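PDB 2A0B: aerobic respiration control sensor protein ArcB, which senses respiratory conditions as a membrane-bound histidine kinase and activates the regulator ArcA through a four-step phosphorelay, this chain being its histidine-containing phosphotransfer domain. Local coordinates for residues M39-V44 against E107-V112; R76-L81 against E102-E107. All coordinates share one frame; numbering follows the deposited sequence.

Both contacts belong to the four-helix bundle of the HPt domain, and both use helix 93-122. Contact 1 joins that helix to helix 26-52; contact 2 joins it to helix 76-85. In chain order the segments run 39-44, 76-81, 102-107, 107-112, so contact 2 falls within the span that contact 1 closes. Their centres lie about 8 Å apart. They share E107 and meet in the core, where M40 CE packs against M104 SD at 3.8 Å. Helix 93-122 therefore presents W108 to one neighbour and two zinc ligands to the other. It thus ties two neighbours of the bundle together, with M104 about 10 Å, side chain to side chain, from H64, the phosphorylation site.

Contact 1: residues M39-V44 against E107-V112; sequences MMPGYV and EWRHDV. With ZN (zinc ion), chain B.
In the four-helix bundle of this HPt domain, two antiparallel helices meet here around one indole, that of W108, with M40 against its face. The short segments run at 154° to each other, with axes 11.3 Å apart. The contact is apolar, and no hydrogen bond crosses it. M40 CB sits over the six-membered ring, 3.6 Å from its centroid and only 5° off the ring normal. This is a CH-pi contact. Beyond CB the M40 chain bends twice and runs antiparallel to the W108 side chain. M40 SD stands above the five-membered ring at 5.3 Å from its centroid, a distant Met-aromatic contact. M40 CE ends 3.9 Å from W108 CB. M40 thus lines one face of the indole, from the six-membered ring to W108 CB.

P41 lies crosswise to W108, with CD 3.8 Å from W108 CZ2. V44 adds a methyl at the pyrrole end, with CG2 4.0 Å from W108 CD1. W108 CG lies between its backbone N and carbonyl carbon (chi1 71°), which swings the indole across to helix 26-52. R109 backs the opposite face: its CG lies above the rim, and its guanidinium lies with one face over W108 CZ2. In the conformer given, the indole lies between M40 and R109; the second conformer of R109 makes that cover less certain.

E107, the residue before W108, points another way and binds the zinc ion through OE2 at 2.0 Å. Around the contact, M40 and V44 also pack on M104 of helix 93-122. Y43 leans on helix 56-72, while E107 and D111 touch helix 76-85.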
# COMPACT_ATOMS: atom_id res chain seq x y z
N MET A 39 10.47 2.17 3.80
CA MET A 39 10.39 0.74 4.03
C MET A 39 9.90 -0.05 2.79
O MET A 39 10.24 -1.22 2.67
CB MET A 39 9.38 0.41 5.14
CG MET A 39 9.74 1.14 6.46
SD MET A 39 11.36 0.76 7.11
CE MET A 39 11.28 -0.97 7.41
N MET A 40 9.17 0.68 1.96
CA MET A 40 8.53 -0.03 0.82
C MET A 40 9.50 -0.69 -0.13
O MET A 40 9.19 -1.84 -0.56
CB MET A 40 7.55 0.87 0.11
CG MET A 40 6.09 0.83 0.50
SD MET A 40 5.36 -0.83 0.45
CE MET A 40 4.48 -0.83 -1.14
N PRO A 41 10.64 -0.12 -0.45
CA PRO A 41 11.57 -0.82 -1.33
C PRO A 41 11.91 -2.20 -0.83
O PRO A 41 11.91 -3.25 -1.56
CB PRO A 41 12.82 0.06 -1.43
CG PRO A 41 12.29 1.41 -1.12
CD PRO A 41 11.15 1.22 -0.11
N GLY A 42 12.20 -2.37 0.47
CA GLY A 42 12.51 -3.62 1.06
C GLY A 42 11.31 -4.55 1.14
O GLY A 42 11.48 -5.77 0.96
N TYR A 43 10.10 -4.07 1.39
CA TYR A 43 8.90 -4.88 1.46
C TYR A 43 8.64 -5.48 0.02
O TYR A 43 8.30 -6.65 -0.00
CB TYR A 43 7.66 -4.14 1.95
CG TYR A 43 7.73 -3.63 3.43
CD1 TYR A 43 8.72 -4.07 4.24
CD2 TYR A 43 6.73 -2.73 3.75
CE1 TYR A 43 8.74 -3.59 5.60
CE2 TYR A 43 6.70 -2.24 5.11
CZ TYR A 43 7.73 -2.72 5.87
OH TYR A 43 7.76 -2.28 7.25
N VAL A 44 8.85 -4.62 -0.95
CA VAL A 44 8.53 -5.17 -2.32
C VAL A 44 9.61 -6.16 -2.71
O VAL A 44 9.26 -7.23 -3.26
CB VAL A 44 8.39 -4.00 -3.27
CG1 VAL A 44 8.40 -4.53 -4.75
CG2 VAL A 44 7.12 -3.20 -3.11
N GLU A 107 3.66 0.79 -9.18
CA GLU A 107 2.92 1.96 -8.87
C GLU A 107 3.15 2.58 -7.41
O GLU A 107 2.60 3.69 -7.40
CB GLU A 107 1.44 1.73 -8.92
CG GLU A 107 0.92 0.90 -7.72
CD GLU A 107 -0.55 0.82 -7.84
OE1 GLU A 107 -1.36 1.75 -7.80
OE2 GLU A 107 -0.98 -0.35 -8.06
N TRP A 108 3.84 1.85 -6.60
CA TRP A 108 3.68 2.48 -5.22
C TRP A 108 4.31 3.88 -5.10
O TRP A 108 3.64 4.64 -4.35
CB TRP A 108 4.26 1.51 -4.21
CG TRP A 108 5.71 1.34 -4.18
CD1 TRP A 108 6.50 0.41 -4.82
CD2 TRP A 108 6.68 2.17 -3.49
NE1 TRP A 108 7.81 0.54 -4.57
CE2 TRP A 108 7.93 1.68 -3.71
CE3 TRP A 108 6.43 3.31 -2.66
CZ2 TRP A 108 9.11 2.23 -3.19
CZ3 TRP A 108 7.60 3.85 -2.14
CH2 TRP A 108 8.87 3.34 -2.39
N ARG A 109 5.40 4.10 -5.82
CA ARG A 109 5.96 5.48 -5.68
C ARG A 109 4.98 6.48 -6.18
O ARG A 109 4.78 7.64 -5.69
CB ARG A 109 7.35 5.51 -6.28
CG ARG A 109 8.40 4.57 -5.73
CD ARG A 109 9.79 4.75 -6.32
NE ARG A 109 10.85 3.96 -5.72
CZ ARG A 109 11.17 2.71 -6.02
NH1 ARG A 109 10.45 2.05 -6.93
NH2 ARG A 109 12.16 2.10 -5.39
N HIS A 110 4.23 6.23 -7.31
CA HIS A 110 3.23 7.12 -7.80
C HIS A 110 2.09 7.41 -6.85
O HIS A 110 1.57 8.50 -6.68
CB HIS A 110 2.69 6.59 -9.19
CG HIS A 110 1.47 7.25 -9.68
ND1 HIS A 110 1.48 8.48 -10.29
CD2 HIS A 110 0.14 6.93 -9.69
CE1 HIS A 110 0.28 8.88 -10.61
NE2 HIS A 110 -0.58 7.94 -10.27
N ASP A 111 1.60 6.32 -6.17
CA ASP A 111 0.55 6.47 -5.19
C ASP A 111 1.11 7.38 -4.01
O ASP A 111 0.25 8.20 -3.67
CB ASP A 111 0.21 5.11 -4.59
CG ASP A 111 -0.68 4.19 -5.41
OD1 ASP A 111 -0.34 4.12 -6.64
OD2 ASP A 111 -1.71 3.61 -5.06
N VAL A 112 2.35 7.19 -3.70
CA VAL A 112 2.86 8.12 -2.60
C VAL A 112 2.88 9.55 -3.09
O VAL A 112 2.48 10.51 -2.40
CB VAL A 112 4.22 7.65 -2.19
CG1 VAL A 112 5.05 8.71 -1.43
CG2 VAL A 112 4.18 6.32 -1.41
ZN ZN B . -2.81 -0.58 -8.92

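Contact 2: residues R76-L81 against E102-E107. With ZN (zinc ion), chain B.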
# COMPACT_ATOMS: atom_id res chain seq x y z
N ARG A 76 -5.44 3.60 0.11
CA ARG A 76 -6.54 2.63 0.01
C ARG A 76 -6.30 1.60 -1.13
O ARG A 76 -6.48 0.43 -0.89
CB ARG A 76 -7.80 3.42 -0.26
CG ARG A 76 -9.13 2.70 -0.38
CD ARG A 76 -9.98 3.41 -1.42
NE ARG A 76 -10.79 4.54 -1.08
CZ ARG A 76 -11.85 4.72 -0.28
NH1 ARG A 76 -12.38 3.78 0.50
NH2 ARG A 76 -12.42 5.93 -0.18
N HIS A 77 -5.76 2.10 -2.26
CA HIS A 77 -5.58 1.05 -3.34
C HIS A 77 -4.46 0.14 -3.07
O HIS A 77 -4.49 -1.11 -3.35
CB HIS A 77 -5.36 1.86 -4.63
CG HIS A 77 -5.00 0.94 -5.81
ND1 HIS A 77 -5.92 -0.00 -6.21
CD2 HIS A 77 -3.88 0.85 -6.50
CE1 HIS A 77 -5.34 -0.68 -7.23
NE2 HIS A 77 -4.15 -0.19 -7.37
N LEU A 78 -3.34 0.54 -2.46
CA LEU A 78 -2.24 -0.28 -2.07
C LEU A 78 -2.72 -1.26 -0.96
O LEU A 78 -2.31 -2.39 -0.90
CB LEU A 78 -0.96 0.40 -1.61
CG LEU A 78 -0.31 1.35 -2.65
CD1 LEU A 78 1.00 1.92 -2.14
CD2 LEU A 78 0.04 0.49 -3.90
N GLN A 79 -3.60 -0.71 -0.10
CA GLN A 79 -4.14 -1.62 0.94
C GLN A 79 -4.98 -2.77 0.36
O GLN A 79 -4.78 -3.91 0.78
CB GLN A 79 -5.03 -0.76 1.87
CG GLN A 79 -5.49 -1.56 3.10
CD GLN A 79 -6.51 -0.77 3.89
OE1 GLN A 79 -6.63 -1.02 5.09
NE2 GLN A 79 -7.24 0.14 3.32
N GLN A 80 -5.73 -2.42 -0.67
CA GLN A 80 -6.57 -3.44 -1.34
C GLN A 80 -5.70 -4.44 -2.10
O GLN A 80 -5.95 -5.67 -2.03
CB GLN A 80 -7.60 -2.80 -2.24
CG GLN A 80 -8.54 -3.82 -2.89
CD GLN A 80 -9.18 -4.80 -1.94
OE1 GLN A 80 -9.48 -4.46 -0.76
NE2 GLN A 80 -9.42 -6.04 -2.38
N LEU A 81 -4.60 -3.96 -2.72
CA LEU A 81 -3.69 -4.96 -3.33
C LEU A 81 -3.07 -5.92 -2.36
O LEU A 81 -2.80 -7.10 -2.45
CB LEU A 81 -2.51 -4.27 -4.08
CG LEU A 81 -2.85 -3.73 -5.45
CD1 LEU A 81 -1.61 -3.03 -5.97
CD2 LEU A 81 -3.27 -4.93 -6.30
N GLU A 102 3.67 -7.40 -9.23
CA GLU A 102 4.23 -6.44 -10.18
C GLU A 102 3.49 -5.14 -10.23
O GLU A 102 4.13 -4.08 -10.40
CB GLU A 102 4.11 -7.14 -11.58
CG GLU A 102 4.75 -6.27 -12.65
CD GLU A 102 6.22 -6.01 -12.57
OE1 GLU A 102 7.05 -6.73 -11.95
OE2 GLU A 102 6.59 -4.98 -13.17
N GLU A 103 2.18 -5.08 -10.17
CA GLU A 103 1.35 -3.91 -10.14
C GLU A 103 1.78 -3.01 -8.93
O GLU A 103 2.04 -1.83 -9.11
CB GLU A 103 -0.09 -4.28 -9.98
CG GLU A 103 -0.98 -3.07 -10.03
CD GLU A 103 -2.41 -3.42 -9.81
OE1 GLU A 103 -2.88 -4.60 -10.01
OE2 GLU A 103 -3.23 -2.54 -9.44
N MET A 104 1.89 -3.71 -7.81
CA MET A 104 2.39 -2.95 -6.61
C MET A 104 3.75 -2.37 -6.82
O MET A 104 4.00 -1.18 -6.51
CB MET A 104 2.52 -3.94 -5.41
CG MET A 104 3.13 -3.19 -4.22
SD MET A 104 1.84 -2.82 -2.99
CE MET A 104 1.55 -4.54 -2.52
N LYS A 105 4.73 -3.11 -7.36
CA LYS A 105 6.09 -2.71 -7.57
C LYS A 105 6.11 -1.47 -8.47
O LYS A 105 6.86 -0.50 -8.26
CB LYS A 105 6.87 -3.86 -8.19
CG LYS A 105 8.29 -3.45 -8.63
CD LYS A 105 8.97 -4.68 -9.24
CE LYS A 105 10.48 -4.58 -9.12
NZ LYS A 105 11.16 -5.60 -9.99
N GLU A 106 5.33 -1.55 -9.55
CA GLU A 106 5.35 -0.47 -10.53
C GLU A 106 4.68 0.80 -10.06
O GLU A 106 5.07 1.88 -10.55
CB GLU A 106 4.64 -0.87 -11.88
CG GLU A 106 5.46 -1.92 -12.63
CD GLU A 106 4.78 -2.39 -13.94
OE1 GLU A 106 3.93 -1.69 -14.48
OE2 GLU A 106 5.19 -3.49 -14.32
N GLU A 107 3.66 0.79 -9.18
CA GLU A 107 2.92 1.96 -8.87
C GLU A 107 3.15 2.58 -7.41
O GLU A 107 2.60 3.69 -7.40
CB GLU A 107 1.44 1.73 -8.92
CG GLU A 107 0.92 0.90 -7.72
CD GLU A 107 -0.55 0.82 -7.84
OE1 GLU A 107 -1.36 1.75 -7.80
OE2 GLU A 107 -0.98 -0.35 -8.06
ZN ZN B . -2.81 -0.58 -8.92
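The zinc ion is gripped by three side chains: H77 NE2 at 2.1 Å, E103 OE2 at 2.1 Å, and E107 OE2. The two acids lie one helical turn apart on the helix facing H77, so both can reach one ion. With chi1 at 173° the imidazole of H77 extends away from the backbone N and reaches helix 93-122. E103 OE2 lies at the ring edge, near its plane. The E103 carboxylate is turned 31° from the imidazole and the E107 carboxylate 44°. E107 OE1 lies at the same ring's edge, near its plane, by H77 CD2; it stays 3.0 Å from the metal, while OE2 makes the metal bond. The positive metal probably offsets the repulsion between the two acids.

The zinc site bridges helices 76-85 and 93-122, which run antiparallel in the HPt four-helix bundle. Beneath it lies an apolar layer. L81 reaches under the ligands from helix 76-85, with CD1 3.5 Å from E107 OE2 and CD2 3.7 Å from E103 OE1. Shortening L81 to an alanine is likely to open a gap under the two carboxylates, leaving E103 OE1 and E107 OE2 without the leucine methyls that pack on them. Deeper in, L78 crosses M104 at a slant, its CD2 3.9 Å from M104 SD; M104 has a second deposited conformer. The same L78 CD2 packs 3.9 Å from E107 CG. L78 also touches F36 of helix 26-52 and A70 of helix 56-72, and M104 reaches I66 of helix 56-72.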